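Local atomic coordinates of EreC (Klebsiella pneumoniae, PDB entry 6XCQ), a protein that probably hydrolyses the macrolactone ring of erythromycin and related macrolide antibiotics, and so confers macrolide resistance. Residues 105-110 with 134-139; 151-156 with 299-304; 372-375 with 380-383. The protein carries 1 engineered substitution. All blocks are in the same frame, centred on the assembly; numbering follows the deposited sequence. Where two conformers were deposited one is given.

Contact 1. Residues 105-110 with 134-139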
loop_
_atom_site.group_PDB
_atom_site.type_symbol
_atom_site.label_atom_id
_atom_site.label_comp_id
_atom_site.label_asym_id
_atom_site.label_seq_id
_atom_site.Cartn_x
_atom_site.Cartn_y
_atom_site.Cartn_z
ATOM N N SER A 105 -5.641 -2.887 -12.345
ATOM C CA SER A 105 -6.060 -3.680 -13.504
ATOM C C SER A 105 -5.117 -3.460 -14.680
ATOM O O SER A 105 -4.799 -4.401 -15.414
ATOM C CB SER A 105 -7.506 -3.348 -13.897
ATOM O OG SER A 105 -7.628 -1.977 -14.215
ATOM N N ARG A 106 -4.627 -2.231 -14.844
ATOM C CA ARG A 106 -3.640 -1.946 -15.880
ATOM C C ARG A 106 -2.324 -2.658 -15.597
ATOM O O ARG A 106 -1.673 -3.157 -16.518
ATOM C CB ARG A 106 -3.422 -0.440 -15.987
ATOM C CG ARG A 106 -4.706 0.308 -16.306
ATOM C CD ARG A 106 -4.450 1.781 -16.516
ATOM N NE ARG A 106 -5.681 2.478 -16.876
ATOM C CZ ARG A 106 -6.270 3.403 -16.125
ATOM N NH1 ARG A 106 -5.740 3.768 -14.959
ATOM N NH2 ARG A 106 -7.392 3.973 -16.550
ATOM N N LEU A 107 -1.908 -2.707 -14.327
ATOM C CA LEU A 107 -0.720 -3.482 -13.995
ATOM C C LEU A 107 -0.928 -4.962 -14.306
ATOM O O LEU A 107 0.001 -5.643 -14.754
ATOM C CB LEU A 107 -0.344 -3.267 -12.530
ATOM C CG LEU A 107 0.049 -1.832 -12.126
ATOM C CD1 LEU A 107 0.354 -1.777 -10.630
ATOM C CD2 LEU A 107 1.237 -1.291 -12.937
ATOM N N SER A 108 -2.147 -5.478 -14.093
ATOM C CA SER A 108 -2.415 -6.873 -14.423
ATOM C C SER A 108 -2.273 -7.118 -15.917
ATOM O O SER A 108 -1.739 -8.155 -16.334
ATOM C CB SER A 108 -3.817 -7.274 -13.973
ATOM O OG SER A 108 -3.870 -7.439 -12.577
ATOM N N GLU A 109 -2.779 -6.193 -16.737
ATOM C CA GLU A 109 -2.539 -6.261 -18.176
ATOM C C GLU A 109 -1.051 -6.347 -18.477
ATOM O O GLU A 109 -0.627 -7.105 -19.354
ATOM C CB GLU A 109 -3.106 -5.026 -18.864
ATOM C CG GLU A 109 -4.589 -5.004 -19.108
ATOM C CD GLU A 109 -4.964 -3.794 -19.928
ATOM O OE1 GLU A 109 -4.740 -3.828 -21.159
ATOM O OE2 GLU A 109 -5.433 -2.793 -19.339
ATOM N N TYR A 110 -0.247 -5.541 -17.780
ATOM C CA TYR A 110 1.195 -5.598 -17.965
ATOM C C TYR A 110 1.728 -6.993 -17.670
ATOM O O TYR A 110 2.458 -7.575 -18.478
ATOM C CB TYR A 110 1.873 -4.564 -17.067
ATOM C CG TYR A 110 3.358 -4.790 -16.885
ATOM C CD1 TYR A 110 4.252 -4.540 -17.934
ATOM C CD2 TYR A 110 3.870 -5.240 -15.670
ATOM C CE1 TYR A 110 5.625 -4.734 -17.771
ATOM C CE2 TYR A 110 5.245 -5.429 -15.492
ATOM C CZ TYR A 110 6.115 -5.175 -16.550
ATOM O OH TYR A 110 7.473 -5.361 -16.396
ATOM N N SER A 134 10.357 -1.705 -9.762
ATOM C CA SER A 134 11.415 -2.705 -9.700
ATOM C C SER A 134 10.834 -4.087 -9.406
ATOM O O SER A 134 11.163 -5.074 -10.079
ATOM C CB SER A 134 12.421 -2.279 -8.625
ATOM O OG SER A 134 13.245 -1.237 -9.139
ATOM N N VAL A 135 9.963 -4.177 -8.395
ATOM C CA VAL A 135 9.335 -5.453 -8.056
ATOM C C VAL A 135 8.421 -5.919 -9.182
ATOM O O VAL A 135 8.363 -7.114 -9.500
ATOM C CB VAL A 135 8.568 -5.339 -6.722
ATOM C CG1 VAL A 135 7.720 -6.578 -6.481
ATOM C CG2 VAL A 135 9.526 -5.144 -5.562
ATOM N N LEU A 136 7.699 -4.988 -9.809
ATOM C CA LEU A 136 6.744 -5.380 -10.849
ATOM C C LEU A 136 7.454 -5.982 -12.059
ATOM O O LEU A 136 7.008 -7.001 -12.606
ATOM C CB LEU A 136 5.907 -4.173 -11.274
ATOM C CG LEU A 136 4.808 -3.775 -10.299
ATOM C CD1 LEU A 136 4.289 -2.372 -10.642
ATOM C CD2 LEU A 136 3.707 -4.795 -10.374
ATOM N N ILE A 137 8.564 -5.368 -12.481
ATOM C CA ILE A 137 9.347 -5.908 -13.591
ATOM C C ILE A 137 9.871 -7.292 -13.240
ATOM O O ILE A 137 9.846 -8.212 -14.068
ATOM C CB ILE A 137 10.497 -4.953 -13.962
ATOM C CG1 ILE A 137 9.963 -3.615 -14.466
ATOM C CG2 ILE A 137 11.403 -5.589 -15.023
ATOM C CD1 ILE A 137 11.037 -2.502 -14.407
ATOM N N TRP A 138 10.338 -7.468 -12.001
ATOM C CA TRP A 138 10.779 -8.789 -11.570
ATOM C C TRP A 138 9.620 -9.787 -11.555
ATOM O O TRP A 138 9.751 -10.911 -12.054
ATOM C CB TRP A 138 11.440 -8.703 -10.188
ATOM C CG TRP A 138 11.720 -10.062 -9.664
ATOM C CD1 TRP A 138 12.796 -10.851 -9.960
ATOM C CD2 TRP A 138 10.895 -10.820 -8.783
ATOM N NE1 TRP A 138 12.692 -12.057 -9.304
ATOM C CE2 TRP A 138 11.535 -12.060 -8.572
ATOM C CE3 TRP A 138 9.673 -10.574 -8.148
ATOM C CZ2 TRP A 138 10.993 -13.043 -7.762
ATOM C CZ3 TRP A 138 9.149 -11.545 -7.339
ATOM C CH2 TRP A 138 9.804 -12.769 -7.151
ATOM N N ILE A 139 8.472 -9.389 -10.998
ATOM C CA ILE A 139 7.318 -10.286 -10.902
ATOM C C ILE A 139 6.949 -10.841 -12.276
ATOM O O ILE A 139 6.703 -12.044 -12.439
ATOM C CB ILE A 139 6.120 -9.557 -10.270
ATOM C CG1 ILE A 139 6.227 -9.513 -8.746
ATOM C CG2 ILE A 139 4.806 -10.224 -10.673
ATOM C CD1 ILE A 139 5.124 -8.668 -8.108
HETATM O O HOH W 1 9.487 -7.918 -16.795
#

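Contact 2. Residues 151-156 with 299-304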
loop_
_atom_site.group_PDB
_atom_site.type_symbol
_atom_site.label_atom_id
_atom_site.label_comp_id
_atom_site.label_asym_id
_atom_site.label_seq_id
_atom_site.Cartn_x
_atom_site.Cartn_y
_atom_site.Cartn_z
ATOM N N GLN A 151 -2.723 -13.092 -8.602
ATOM C CA GLN A 151 -3.687 -12.014 -8.753
ATOM C C GLN A 151 -3.097 -10.722 -8.190
ATOM O O GLN A 151 -2.643 -10.690 -7.045
ATOM C CB GLN A 151 -4.983 -12.380 -8.024
ATOM C CG GLN A 151 -6.160 -11.425 -8.224
ATOM C CD GLN A 151 -7.404 -11.880 -7.461
ATOM O OE1 GLN A 151 -7.480 -13.024 -7.007
ATOM N NE2 GLN A 151 -8.378 -10.984 -7.313
ATOM N N LEU A 152 -3.097 -9.666 -8.994
ATOM C CA LEU A 152 -2.765 -8.330 -8.511
ATOM C C LEU A 152 -4.028 -7.614 -8.063
ATOM O O LEU A 152 -5.057 -7.657 -8.746
ATOM C CB LEU A 152 -2.101 -7.507 -9.605
ATOM C CG LEU A 152 -0.596 -7.407 -9.682
ATOM C CD1 LEU A 152 -0.281 -6.272 -10.611
ATOM C CD2 LEU A 152 -0.011 -7.146 -8.311
ATOM N N VAL A 153 -3.926 -6.918 -6.927
ATOM C CA VAL A 153 -5.040 -6.218 -6.293
ATOM C C VAL A 153 -4.565 -4.828 -5.882
ATOM O O VAL A 153 -3.524 -4.701 -5.232
ATOM C CB VAL A 153 -5.552 -6.986 -5.056
ATOM C CG1 VAL A 153 -6.679 -6.217 -4.365
ATOM C CG2 VAL A 153 -5.999 -8.404 -5.439
ATOM N N GLY A 154 -5.320 -3.792 -6.247
ATOM C CA GLY A 154 -5.045 -2.476 -5.716
ATOM C C GLY A 154 -5.875 -2.328 -4.461
ATOM O O GLY A 154 -7.107 -2.396 -4.525
ATOM N N ILE A 155 -5.238 -2.191 -3.297
ATOM C CA ILE A 155 -5.995 -2.119 -2.057
ATOM C C ILE A 155 -6.249 -0.686 -1.629
ATOM O O ILE A 155 -6.832 -0.458 -0.561
ATOM C CB ILE A 155 -5.297 -2.893 -0.919
ATOM C CG1 ILE A 155 -3.987 -2.214 -0.544
ATOM C CG2 ILE A 155 -5.073 -4.355 -1.296
ATOM C CD1 ILE A 155 -3.334 -2.784 0.696
ATOM N N ASP A 156 -5.836 0.286 -2.429
ATOM C CA ASP A 156 -5.778 1.681 -2.019
ATOM C C ASP A 156 -6.799 2.504 -2.788
ATOM O O ASP A 156 -7.439 2.029 -3.725
ATOM C CB ASP A 156 -4.379 2.248 -2.282
ATOM C CG ASP A 156 -4.002 3.394 -1.350
ATOM O OD1 ASP A 156 -4.870 3.931 -0.621
ATOM O OD2 ASP A 156 -2.806 3.753 -1.361
ATOM N N VAL A 299 -8.185 -17.074 -1.267
ATOM C CA VAL A 299 -7.123 -16.099 -1.507
ATOM C C VAL A 299 -6.148 -16.095 -0.337
ATOM O O VAL A 299 -6.540 -16.158 0.836
ATOM C CB VAL A 299 -7.696 -14.693 -1.748
ATOM C CG1 VAL A 299 -6.598 -13.668 -1.643
ATOM C CG2 VAL A 299 -8.303 -14.601 -3.121
ATOM N N LYS A 300 -4.861 -16.032 -0.655
ATOM C CA LYS A 300 -3.824 -15.759 0.334
ATOM C C LYS A 300 -2.980 -14.625 -0.235
ATOM O O LYS A 300 -2.285 -14.805 -1.238
ATOM C CB LYS A 300 -3.002 -17.013 0.623
ATOM C CG LYS A 300 -3.847 -18.138 1.244
ATOM C CD LYS A 300 -3.077 -19.453 1.331
ATOM C CE LYS A 300 -1.941 -19.351 2.303
ATOM N NZ LYS A 300 -1.357 -20.676 2.642
ATOM N N ILE A 301 -3.078 -13.446 0.365
ATOM C CA ILE A 301 -2.601 -12.219 -0.255
ATOM C C ILE A 301 -1.351 -11.713 0.469
ATOM O O ILE A 301 -1.252 -11.778 1.700
ATOM C CB ILE A 301 -3.715 -11.148 -0.294
ATOM C CG1 ILE A 301 -3.246 -9.926 -1.096
ATOM C CG2 ILE A 301 -4.200 -10.792 1.101
ATOM C CD1 ILE A 301 -4.388 -9.045 -1.569
ATOM N N ILE A 302 -0.387 -11.237 -0.313
ATOM C CA ILE A 302 0.821 -10.585 0.187
ATOM C C ILE A 302 0.610 -9.087 0.011
ATOM O O ILE A 302 0.394 -8.624 -1.115
ATOM C CB ILE A 302 2.063 -11.053 -0.589
ATOM C CG1 ILE A 302 2.147 -12.585 -0.637
ATOM C CG2 ILE A 302 3.334 -10.433 -0.031
ATOM C CD1 ILE A 302 3.214 -13.086 -1.662
ATOM N N LEU A 303 0.645 -8.317 1.100
ATOM C CA LEU A 303 0.409 -6.874 1.012
ATOM C C LEU A 303 1.754 -6.157 0.968
ATOM O O LEU A 303 2.568 -6.318 1.880
ATOM C CB LEU A 303 -0.413 -6.360 2.196
ATOM C CG LEU A 303 -1.764 -7.024 2.447
ATOM C CD1 LEU A 303 -2.452 -6.341 3.650
ATOM C CD2 LEU A 303 -2.606 -6.936 1.177
ATOM N N LEU A 304 1.981 -5.365 -0.080
ATOM C CA LEU A 304 3.227 -4.610 -0.238
ATOM C C LEU A 304 2.907 -3.171 0.147
ATOM O O LEU A 304 2.404 -2.387 -0.661
ATOM C CB LEU A 304 3.754 -4.718 -1.674
ATOM C CG LEU A 304 4.104 -6.105 -2.231
ATOM C CD1 LEU A 304 4.827 -5.984 -3.594
ATOM C CD2 LEU A 304 4.964 -6.892 -1.235
#

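Contact 3. Residues 372-375 with 380-383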
loop_
_atom_site.group_PDB
_atom_site.type_symbol
_atom_site.label_atom_id
_atom_site.label_comp_id
_atom_site.label_asym_id
_atom_site.label_seq_id
_atom_site.Cartn_x
_atom_site.Cartn_y
_atom_site.Cartn_z
ATOM N N ASP A 372 17.960 8.068 10.800
ATOM C CA ASP A 372 17.935 8.293 12.243
ATOM C C ASP A 372 19.022 7.482 12.942
ATOM O O ASP A 372 19.288 6.330 12.579
ATOM C CB ASP A 372 16.562 7.914 12.814
ATOM C CG ASP A 372 16.318 8.508 14.191
ATOM O OD1 ASP A 372 16.899 9.575 14.480
ATOM O OD2 ASP A 372 15.553 7.907 14.983
ATOM N N ALA A 373 19.643 8.091 13.960
ATOM C CA ALA A 373 20.681 7.416 14.735
ATOM C C ALA A 373 20.171 6.119 15.353
ATOM O O ALA A 373 19.050 6.043 15.856
ATOM C CB ALA A 373 21.197 8.332 15.848
ATOM N N ILE A 374 21.022 5.103 15.356
ATOM C CA ILE A 374 20.676 3.823 15.966
ATOM C C ILE A 374 20.978 3.914 17.461
ATOM O O ILE A 374 22.109 4.194 17.851
ATOM C CB ILE A 374 21.462 2.684 15.299
ATOM C CG1 ILE A 374 21.034 2.571 13.828
ATOM C CG2 ILE A 374 21.313 1.360 16.067
ATOM C CD1 ILE A 374 22.040 1.797 12.944
ATOM N N ARG A 375 19.969 3.697 18.298
ATOM C CA ARG A 375 20.127 3.831 19.739
ATOM C C ARG A 375 19.966 2.476 20.419
ATOM O O ARG A 375 19.606 1.469 19.789
ATOM C CB ARG A 375 19.134 4.853 20.300
ATOM C CG ARG A 375 19.358 6.223 19.716
ATOM C CD ARG A 375 18.314 7.211 20.146
ATOM N NE ARG A 375 18.341 8.396 19.294
ATOM C CZ ARG A 375 17.658 8.504 18.157
ATOM N NH1 ARG A 375 16.892 7.497 17.734
ATOM N NH2 ARG A 375 17.743 9.615 17.436
ATOM N N GLU A 380 17.155 -1.715 15.349
ATOM C CA GLU A 380 18.416 -1.807 14.621
ATOM C C GLU A 380 19.550 -2.277 15.524
ATOM O O GLU A 380 20.404 -3.064 15.100
ATOM C CB GLU A 380 18.749 -0.447 13.995
ATOM C CG GLU A 380 17.796 -0.059 12.836
ATOM C CD GLU A 380 16.410 0.404 13.286
ATOM O OE1 GLU A 380 16.265 0.843 14.451
ATOM O OE2 GLU A 380 15.462 0.341 12.460
ATOM N N GLN A 381 19.581 -1.804 16.773
ATOM C CA GLN A 381 20.658 -2.224 17.662
ATOM C C GLN A 381 20.511 -3.685 18.036
ATOM O O GLN A 381 21.512 -4.413 18.154
ATOM C CB GLN A 381 20.688 -1.367 18.924
ATOM C CG GLN A 381 21.848 -1.741 19.847
ATOM C CD GLN A 381 23.188 -1.425 19.223
ATOM O OE1 GLN A 381 23.450 -0.289 18.852
ATOM N NE2 GLN A 381 24.039 -2.434 19.097
ATOM N N TYR A 382 19.270 -4.121 18.246
ATOM C CA TYR A 382 19.002 -5.528 18.523
ATOM C C TYR A 382 19.502 -6.412 17.390
ATOM O O TYR A 382 20.117 -7.455 17.633
ATOM C CB TYR A 382 17.501 -5.715 18.725
ATOM C CG TYR A 382 17.048 -7.124 19.040
ATOM C CD1 TYR A 382 16.985 -7.579 20.354
ATOM C CD2 TYR A 382 16.648 -7.987 18.025
ATOM C CE1 TYR A 382 16.553 -8.857 20.645
ATOM C CE2 TYR A 382 16.212 -9.264 18.306
ATOM C CZ TYR A 382 16.161 -9.692 19.615
ATOM O OH TYR A 382 15.730 -10.963 19.890
ATOM N N ILE A 383 19.226 -6.015 16.144
ATOM C CA ILE A 383 19.756 -6.724 14.980
ATOM C C ILE A 383 21.273 -6.796 15.051
ATOM O O ILE A 383 21.873 -7.853 14.816
ATOM C CB ILE A 383 19.301 -6.036 13.678
ATOM C CG1 ILE A 383 17.787 -6.153 13.501
ATOM C CG2 ILE A 383 20.043 -6.613 12.474
ATOM C CD1 ILE A 383 17.297 -7.559 13.393
#

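Contact 1. Residues 105-110 with 134-139
Leu107 and Tyr110 on helix 101-112 reach across to Leu136 and Ile137 on helix 126-146; both helices lie in the beta-alpha-beta crossover between strand 94-97 and the parallel edge strand 151-154. The two helical segments run in roughly the same direction, 41° apart, and their axes come no nearer than 11.1 Å, so side chains bridge the gap while the backbones stay well separated. Beneath them lies the sheet: Leu107 also rests on Leu97 and Leu152, and Ile139 on Ile95.

The apolar part is a meeting of two leucines. Both methyls of Leu107 straddle a single methyl of Leu136, CD1 and CD2 each standing 4.0 Å from Leu136 CD1, and the two side chains cross at about a right angle. Leu120, from the loop between the helices, touches both Leu107 and Tyr110.

The aromatic part belongs to Tyr110. A chi1 of 164° swings the ring outward from its own helix, and it meets the second helix with its edge. Tyr110 CE2 lies 3.7 Å from Leu136 O, which sits near the plane of the ring. Beyond it, the phenol oxygen abuts the backbone of the next residue, Tyr110 OH being 3.4 Å from Ile137 CA. The same OH is 3.6 Å from Ile137 CG1, although Ile137 CB leaves its backbone pointing away from helix 101-112 overall.

No direct hydrogen bond joins the segments, and the polar link runs through water. Ile137 O, which is also hydrogen-bonded to Ser141 OG, receives a bond of 2.8 Å from a water molecule, and that water stands a longer 3.3 Å from Tyr110 OH.

Contact 2. Residues 151-156 with 299-304
The flat group here is the carboxamide of Gln151, whose OE1 lies 4.3 Å from Val299 CG2, with that methyl set off the amide plane; no aromatic ring takes part. The contact bridges one strand of the mixed sheet of an alpha/beta fold. Strands 151-154 and 301-304 are parallel but not neighbours, because strand 94-97 runs between them and pairs with edge strand 151-154 through backbone bonds at Ile95 and Leu97. Gln151 CA and Ile301 CA are accordingly 8.6 Å apart, and no hydrogen bond links the two segments.

Side chains rising from the same face of the sheet make the connection over the middle strand. The two segments run 52° apart end to end, in keeping with sheet twist. Ile301 is extended (chi1 -173°, chi2 161°), which carries its CD1 to 4.2 Å from Val153 CB. Helix 279-295 roofs this row: Met292 touches Val153 and Val299, and Val289 touches Ile155. Further along, where Asp156 turns aside to a salt bridge with Arg281, two methyls close the row, Ile155 CD1 resting 4.2 Å from Leu303 CD2.

Contact 3. Residues 372-375 with 380-383
Ile374 lies against the first turn of helix 379-387, its side chain crossing that of Glu380 obliquely. Its branch methyl CG2, anti to the backbone N, points into the helix and sits 3.8 Å from Glu380 CB and 3.7 Å from Gln381 N. CG1 flanks the same Glu380 methylene. Glu380 then bends away at chi2, sending OE2 to Thr344 OG1 and to the backbone N of Arg407.

Gln381 starts toward the loop, and Arg375 O approaches its CB to 3.2 Å. A bend at chi2 leaves its amide OE1 3.9 Å from Ile374 CG2 and turns NE2 to Asp385.

Arg375 heads the opposite way, back over its own loop. Its guanidinium grips Asp372 end-on: NH1 bonds OD2 at 3.1 Å, nearly straight (172°), from above the carboxylate plane, while NH2 makes a more bent bond to OD1. Ala373 O stands 3.2 Å above one face of the guanidinium, offset toward the rim.

The salt bridge, with Asp372 OD2 also bonded to Ser412, ties Arg375 back to its own loop. Ser378 OG, hydrogen-bonded to both Arg375 O and Gln381 N, joins loop to helix, whose last residue, Cys387, is in the disulfide with Cys393. With the charged ends bonded elsewhere, the interface itself sets aliphatic carbon against carbon and against backbone or amide polar atoms, without a direct hydrogen bond.

From the N terminus, contact 1 comes first: 23 residues separate its segments, the ends of helices 101-112 and 126-146 and the loop between them. The chain then enters strand 151-154, where contact 2 opens a far longer excursion of 142 residues, largely helical, that returns at strand 301-304. Contact 3 closes a short loop, four residues between its segments, as the chain leaves strand 365-370 for helix 379-387. The three follow in series, none nesting or crossing. Contacts 1 and 2 touch through Leu152, which meets Leu107, Ser108 and Leu136, and through Val135 against Leu304, joining helix layer to sheet. Contact 3 is remote, its nearest atoms about 18 Å from contact 2.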